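Long-range contact in toxin RelG (Mycobacterium tuberculosis, PDB 3G5O), which is the RNA-cleaving toxin of a type II toxin-antitoxin pair, inhibits bacterial colony formation and is neutralised by its cognate antitoxin: residues Ala70-Asp82 with Thr86-Asp98. Residues are numbered along the deposited sequence; the frame is centred on the assembly and turned at random.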
loop_
_atom_site.group_PDB
_atom_site.type_symbol
_atom_site.label_atom_id
_atom_site.label_comp_id
_atom_site.label_asym_id
_atom_site.label_seq_id
_atom_site.Cartn_x
_atom_site.Cartn_y
_atom_site.Cartn_z
ATOM N N ALA C 70 -1.932 15.451 0.485
ATOM C CA ALA C 70 -2.473 16.409 -0.474
ATOM C C ALA C 70 -1.420 16.627 -1.565
ATOM O O ALA C 70 -0.253 16.833 -1.258
ATOM C CB ALA C 70 -2.806 17.749 0.222
ATOM N N ARG C 71 -1.836 16.600 -2.819
ATOM C CA ARG C 71 -0.926 16.786 -3.950
ATOM C C ARG C 71 -1.304 18.056 -4.684
ATOM O O ARG C 71 -2.521 18.282 -4.941
ATOM C CB ARG C 71 -1.029 15.588 -4.926
ATOM C CG ARG C 71 -0.115 15.711 -6.145
ATOM C CD ARG C 71 -0.254 14.509 -7.126
ATOM N NE ARG C 71 -1.510 14.596 -7.859
ATOM C CZ ARG C 71 -1.726 15.398 -8.913
ATOM N NH1 ARG C 71 -0.749 16.175 -9.399
ATOM N NH2 ARG C 71 -2.930 15.407 -9.502
ATOM N N ARG C 72 -0.292 18.862 -5.021
ATOM C CA ARG C 72 -0.407 19.934 -6.033
ATOM C C ARG C 72 0.744 19.802 -7.034
ATOM O O ARG C 72 1.909 19.943 -6.670
ATOM C CB ARG C 72 -0.393 21.345 -5.405
ATOM C CG ARG C 72 -1.592 21.686 -4.521
ATOM C CD ARG C 72 -2.821 21.911 -5.405
ATOM N NE ARG C 72 -4.076 22.010 -4.649
ATOM C CZ ARG C 72 -4.574 23.160 -4.196
ATOM N NH1 ARG C 72 -3.904 24.304 -4.391
ATOM N NH2 ARG C 72 -5.728 23.167 -3.527
ATOM N N GLY C 73 0.418 19.486 -8.292
ATOM C CA GLY C 73 1.436 19.231 -9.301
ATOM C C GLY C 73 2.353 18.107 -8.850
ATOM O O GLY C 73 1.901 16.957 -8.664
ATOM N N THR C 74 3.634 18.404 -8.681
ATOM C CA THR C 74 4.600 17.354 -8.411
ATOM C C THR C 74 4.978 17.273 -6.941
ATOM O O THR C 74 5.810 16.439 -6.573
ATOM C CB THR C 74 5.881 17.555 -9.233
ATOM O OG1 THR C 74 6.286 18.919 -9.093
ATOM C CG2 THR C 74 5.573 17.249 -10.751
ATOM N N TYR C 75 4.400 18.133 -6.102
ATOM C CA TYR C 75 4.638 17.972 -4.652
ATOM C C TYR C 75 3.453 17.424 -3.855
ATOM O O TYR C 75 2.253 17.596 -4.239
ATOM C CB TYR C 75 5.240 19.223 -3.992
ATOM C CG TYR C 75 4.324 20.423 -3.964
ATOM C CD1 TYR C 75 3.335 20.523 -2.991
ATOM C CD2 TYR C 75 4.422 21.431 -4.927
ATOM C CE1 TYR C 75 2.499 21.612 -2.946
ATOM C CE2 TYR C 75 3.549 22.569 -4.892
ATOM C CZ TYR C 75 2.608 22.627 -3.869
ATOM O OH TYR C 75 1.684 23.654 -3.779
ATOM N N ARG C 76 3.802 16.764 -2.748
ATOM C CA ARG C 76 2.830 16.247 -1.805
ATOM C C ARG C 76 3.161 16.581 -0.371
ATOM O O ARG C 76 4.331 16.602 0.030
ATOM C CB ARG C 76 2.682 14.729 -1.937
ATOM C CG ARG C 76 1.991 14.276 -3.233
ATOM C CD ARG C 76 2.192 12.751 -3.355
ATOM N NE ARG C 76 1.281 12.130 -4.311
ATOM C CZ ARG C 76 1.526 11.985 -5.618
ATOM N NH1 ARG C 76 2.671 12.426 -6.142
ATOM N NH2 ARG C 76 0.624 11.374 -6.399
ATOM N N LEU C 77 2.126 16.827 0.414
ATOM C CA LEU C 77 2.300 16.993 1.847
ATOM C C LEU C 77 1.588 15.848 2.505
ATOM O O LEU C 77 0.471 15.494 2.087
ATOM C CB LEU C 77 1.641 18.293 2.311
ATOM C CG LEU C 77 2.476 19.544 2.061
ATOM C CD1 LEU C 77 2.499 19.814 0.548
ATOM C CD2 LEU C 77 1.906 20.769 2.736
ATOM N N LEU C 78 2.218 15.308 3.535
ATOM C CA LEU C 78 1.628 14.278 4.399
ATOM C C LEU C 78 1.282 14.939 5.733
ATOM O O LEU C 78 2.135 15.572 6.359
ATOM C CB LEU C 78 2.633 13.151 4.652
ATOM C CG LEU C 78 2.188 11.956 5.524
ATOM C CD1 LEU C 78 1.155 11.158 4.736
ATOM C CD2 LEU C 78 3.402 11.065 5.902
ATOM N N TYR C 79 0.057 14.778 6.215
ATOM C CA TYR C 79 -0.348 15.574 7.388
ATOM C C TYR C 79 -1.371 14.902 8.273
ATOM O O TYR C 79 -1.930 13.898 7.863
ATOM C CB TYR C 79 -0.853 16.965 6.987
ATOM C CG TYR C 79 -1.981 16.981 6.009
ATOM C CD1 TYR C 79 -3.287 17.200 6.444
ATOM C CD2 TYR C 79 -1.755 16.796 4.634
ATOM C CE1 TYR C 79 -4.364 17.244 5.535
ATOM C CE2 TYR C 79 -2.816 16.826 3.718
ATOM C CZ TYR C 79 -4.119 17.067 4.177
ATOM O OH TYR C 79 -5.177 17.109 3.278
ATOM N N ARG C 80 -1.560 15.441 9.486
ATOM C CA ARG C 80 -2.607 14.988 10.377
ATOM C C ARG C 80 -3.541 16.164 10.624
ATOM O O ARG C 80 -3.119 17.328 10.540
ATOM C CB ARG C 80 -2.006 14.533 11.714
ATOM C CG ARG C 80 -1.144 13.238 11.587
ATOM C CD ARG C 80 -0.845 12.665 12.983
ATOM N NE ARG C 80 0.041 11.494 12.997
ATOM C CZ ARG C 80 -0.355 10.254 12.760
ATOM N NH1 ARG C 80 -1.632 10.010 12.468
ATOM N NH2 ARG C 80 0.518 9.258 12.837
ATOM N N ILE C 81 -4.799 15.835 10.938
ATOM C CA ILE C 81 -5.841 16.819 11.273
ATOM C C ILE C 81 -6.228 16.623 12.732
ATOM O O ILE C 81 -6.540 15.494 13.157
ATOM C CB ILE C 81 -7.130 16.627 10.446
ATOM C CG1 ILE C 81 -6.822 16.530 8.963
ATOM C CG2 ILE C 81 -8.098 17.798 10.658
ATOM C CD1 ILE C 81 -5.900 17.565 8.553
ATOM N N ASP C 82 -6.210 17.699 13.489
ATOM C CA ASP C 82 -6.662 17.677 14.867
ATOM C C ASP C 82 -7.887 18.616 14.961
ATOM O O ASP C 82 -7.745 19.833 15.124
ATOM C CB ASP C 82 -5.501 18.109 15.767
ATOM C CG ASP C 82 -5.900 18.203 17.259
ATOM O OD1 ASP C 82 -7.097 17.982 17.603
ATOM O OD2 ASP C 82 -5.004 18.524 18.076
ATOM N N THR C 86 -8.508 22.651 16.097
ATOM C CA THR C 86 -8.495 23.225 14.727
ATOM C C THR C 86 -7.071 23.437 14.193
ATOM O O THR C 86 -6.652 24.573 13.871
ATOM C CB THR C 86 -9.351 24.531 14.603
ATOM O OG1 THR C 86 -8.855 25.545 15.486
ATOM C CG2 THR C 86 -10.808 24.250 14.894
ATOM N N THR C 87 -6.333 22.325 14.137
ATOM C CA THR C 87 -4.931 22.340 13.787
ATOM C C THR C 87 -4.641 21.253 12.742
ATOM O O THR C 87 -5.262 20.169 12.756
ATOM C CB THR C 87 -4.040 22.162 15.072
ATOM O OG1 THR C 87 -4.184 23.327 15.902
ATOM C CG2 THR C 87 -2.539 22.039 14.730
ATOM N N VAL C 88 -3.724 21.571 11.823
ATOM C CA VAL C 88 -3.160 20.597 10.893
ATOM C C VAL C 88 -1.672 20.611 11.157
ATOM O O VAL C 88 -1.098 21.699 11.292
ATOM C CB VAL C 88 -3.370 21.055 9.467
ATOM C CG1 VAL C 88 -2.508 20.182 8.444
ATOM C CG2 VAL C 88 -4.861 21.040 9.137
ATOM N N VAL C 89 -1.063 19.417 11.207
ATOM C CA VAL C 89 0.365 19.252 11.387
ATOM C C VAL C 89 0.962 18.466 10.239
ATOM O O VAL C 89 0.546 17.340 9.957
ATOM C CB VAL C 89 0.722 18.565 12.741
ATOM C CG1 VAL C 89 2.243 18.539 12.917
ATOM C CG2 VAL C 89 0.126 19.346 13.929
ATOM N N ILE C 90 1.901 19.106 9.534
ATOM C CA ILE C 90 2.577 18.521 8.386
ATOM C C ILE C 90 3.721 17.660 8.893
ATOM O O ILE C 90 4.595 18.160 9.593
ATOM C CB ILE C 90 3.212 19.623 7.492
ATOM C CG1 ILE C 90 2.212 20.758 7.245
ATOM C CG2 ILE C 90 3.762 19.026 6.170
ATOM C CD1 ILE C 90 0.977 20.295 6.519
ATOM N N LEU C 91 3.728 16.397 8.495
ATOM C CA LEU C 91 4.722 15.406 8.884
ATOM C C LEU C 91 5.837 15.333 7.857
ATOM O O LEU C 91 6.997 15.197 8.239
ATOM C CB LEU C 91 4.060 14.006 8.963
ATOM C CG LEU C 91 2.772 13.966 9.787
ATOM C CD1 LEU C 91 2.297 12.540 9.781
ATOM C CD2 LEU C 91 2.904 14.525 11.286
ATOM N N ARG C 92 5.484 15.434 6.577
ATOM C CA ARG C 92 6.439 15.282 5.480
ATOM C C ARG C 92 6.038 16.126 4.279
ATOM O O ARG C 92 4.833 16.383 4.024
ATOM C CB ARG C 92 6.527 13.812 4.998
ATOM C CG ARG C 92 6.979 12.743 6.054
ATOM C CD ARG C 92 8.472 12.898 6.433
ATOM N NE ARG C 92 9.364 12.961 5.264
ATOM C CZ ARG C 92 9.892 11.877 4.671
ATOM N NH1 ARG C 92 9.626 10.655 5.118
ATOM N NH2 ARG C 92 10.690 12.014 3.623
ATOM N N VAL C 93 7.050 16.500 3.500
ATOM C CA VAL C 93 6.834 17.159 2.195
ATOM C C VAL C 93 7.713 16.420 1.187
ATOM O O VAL C 93 8.907 16.113 1.459
ATOM C CB VAL C 93 7.230 18.663 2.230
ATOM C CG1 VAL C 93 6.956 19.318 0.853
ATOM C CG2 VAL C 93 6.433 19.382 3.305
ATOM N N ASP C 94 7.149 16.106 0.035
ATOM C CA ASP C 94 7.940 15.413 -0.980
ATOM C C ASP C 94 7.669 16.038 -2.361
ATOM O O ASP C 94 6.511 16.428 -2.669
ATOM C CB ASP C 94 7.599 13.935 -1.003
ATOM C CG ASP C 94 8.722 13.076 -1.661
ATOM O OD1 ASP C 94 9.902 13.122 -1.210
ATOM O OD2 ASP C 94 8.413 12.359 -2.602
ATOM N N HIS C 95 8.711 16.093 -3.170
ATOM C CA HIS C 95 8.607 16.615 -4.524
ATOM C C HIS C 95 9.244 15.622 -5.464
ATOM O O HIS C 95 10.380 15.203 -5.234
ATOM C CB HIS C 95 9.363 17.944 -4.657
ATOM C CG HIS C 95 9.498 18.391 -6.077
ATOM N ND1 HIS C 95 10.698 18.366 -6.751
ATOM C CD2 HIS C 95 8.569 18.811 -6.966
ATOM C CE1 HIS C 95 10.509 18.782 -7.994
ATOM N NE2 HIS C 95 9.222 19.042 -8.156
ATOM N N ARG C 96 8.502 15.232 -6.503
ATOM C CA ARG C 96 9.012 14.288 -7.503
ATOM C C ARG C 96 8.653 14.822 -8.860
ATOM O O ARG C 96 7.477 14.751 -9.258
ATOM C CB ARG C 96 8.356 12.909 -7.366
ATOM C CG ARG C 96 8.622 12.184 -6.082
ATOM C CD ARG C 96 10.020 11.550 -5.945
ATOM N NE ARG C 96 10.355 11.431 -4.509
ATOM C CZ ARG C 96 11.593 11.424 -4.003
ATOM N NH1 ARG C 96 12.661 11.486 -4.801
ATOM N NH2 ARG C 96 11.769 11.347 -2.683
ATOM N N ALA C 97 9.652 15.333 -9.572
ATOM C CA ALA C 97 9.431 15.899 -10.923
ATOM C C ALA C 97 8.791 14.941 -11.929
ATOM O O ALA C 97 8.063 15.392 -12.810
ATOM C CB ALA C 97 10.684 16.512 -11.480
ATOM N N ASP C 98 9.027 13.637 -11.847
ATOM C CA ASP C 98 7.974 12.792 -12.469
ATOM C C ASP C 98 7.133 12.007 -11.475
ATOM O O ASP C 98 7.574 10.954 -11.041
ATOM C CB ASP C 98 8.441 11.854 -13.578
ATOM C CG ASP C 98 7.230 11.224 -14.328
ATOM O OD1 ASP C 98 7.019 11.563 -15.514
ATOM O OD2 ASP C 98 6.456 10.432 -13.715
#
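Leu-77 and Ile-90 meet on the inner face of an antiparallel beta hairpin, CD2 of Leu-77 lying 3.9 Å from CD1 of Ile-90. This is the tightly packed side. The same Ile-90 CD1 also touches Tyr-79 CB. Val-93 lies alongside Leu-77 and points the same way. With CG between its backbone N and carbonyl carbon (chi1 56°), the ring of Tyr-79 swings out from the strand pair, while its CD1 stays 3.7 Å from Val-88 CG1. The other branch of Val-88, CG2, meets Ile-81 CD1.

A classic beta bulge interrupts the pairing. Leu-91 and Arg-92 both face Leu-78, whose O accepts a good bond from Leu-91 N (2.8 Å) and a weak one from Arg-92 N (3.4 Å). The bulge shifts the register by one residue. Where the hairpin turns, Asp-82 faces both Thr-86 and Thr-87 in a G1 beta bulge.

The other face is more polar and meets the antitoxin. Leu-78 CD2 packs on Arg-92 CG at 4.0 Å, and Leu-91 CD1 touches Arg-80 CG. Arg-96 NE forms a salt bridge with Asp-94 OD2 (2.9 Å), on the syn side of the carboxylate. On the antitoxin chain, Glu-57 and Asp-75 pair with Arg-76 and Arg-80, and the Tyr-60 hydroxyl bonds Asp-94.

The loose, solvent side lies beyond His-95, where the chain runs out to exposed Arg-96 and Ala-97. The hairpin forms the middle of the RelE-family sheet, with strand 68-72 beside 75-82, strand 19-23 parallel to 87-95, and helix 35-51 touching Ile-90 through Leu-49.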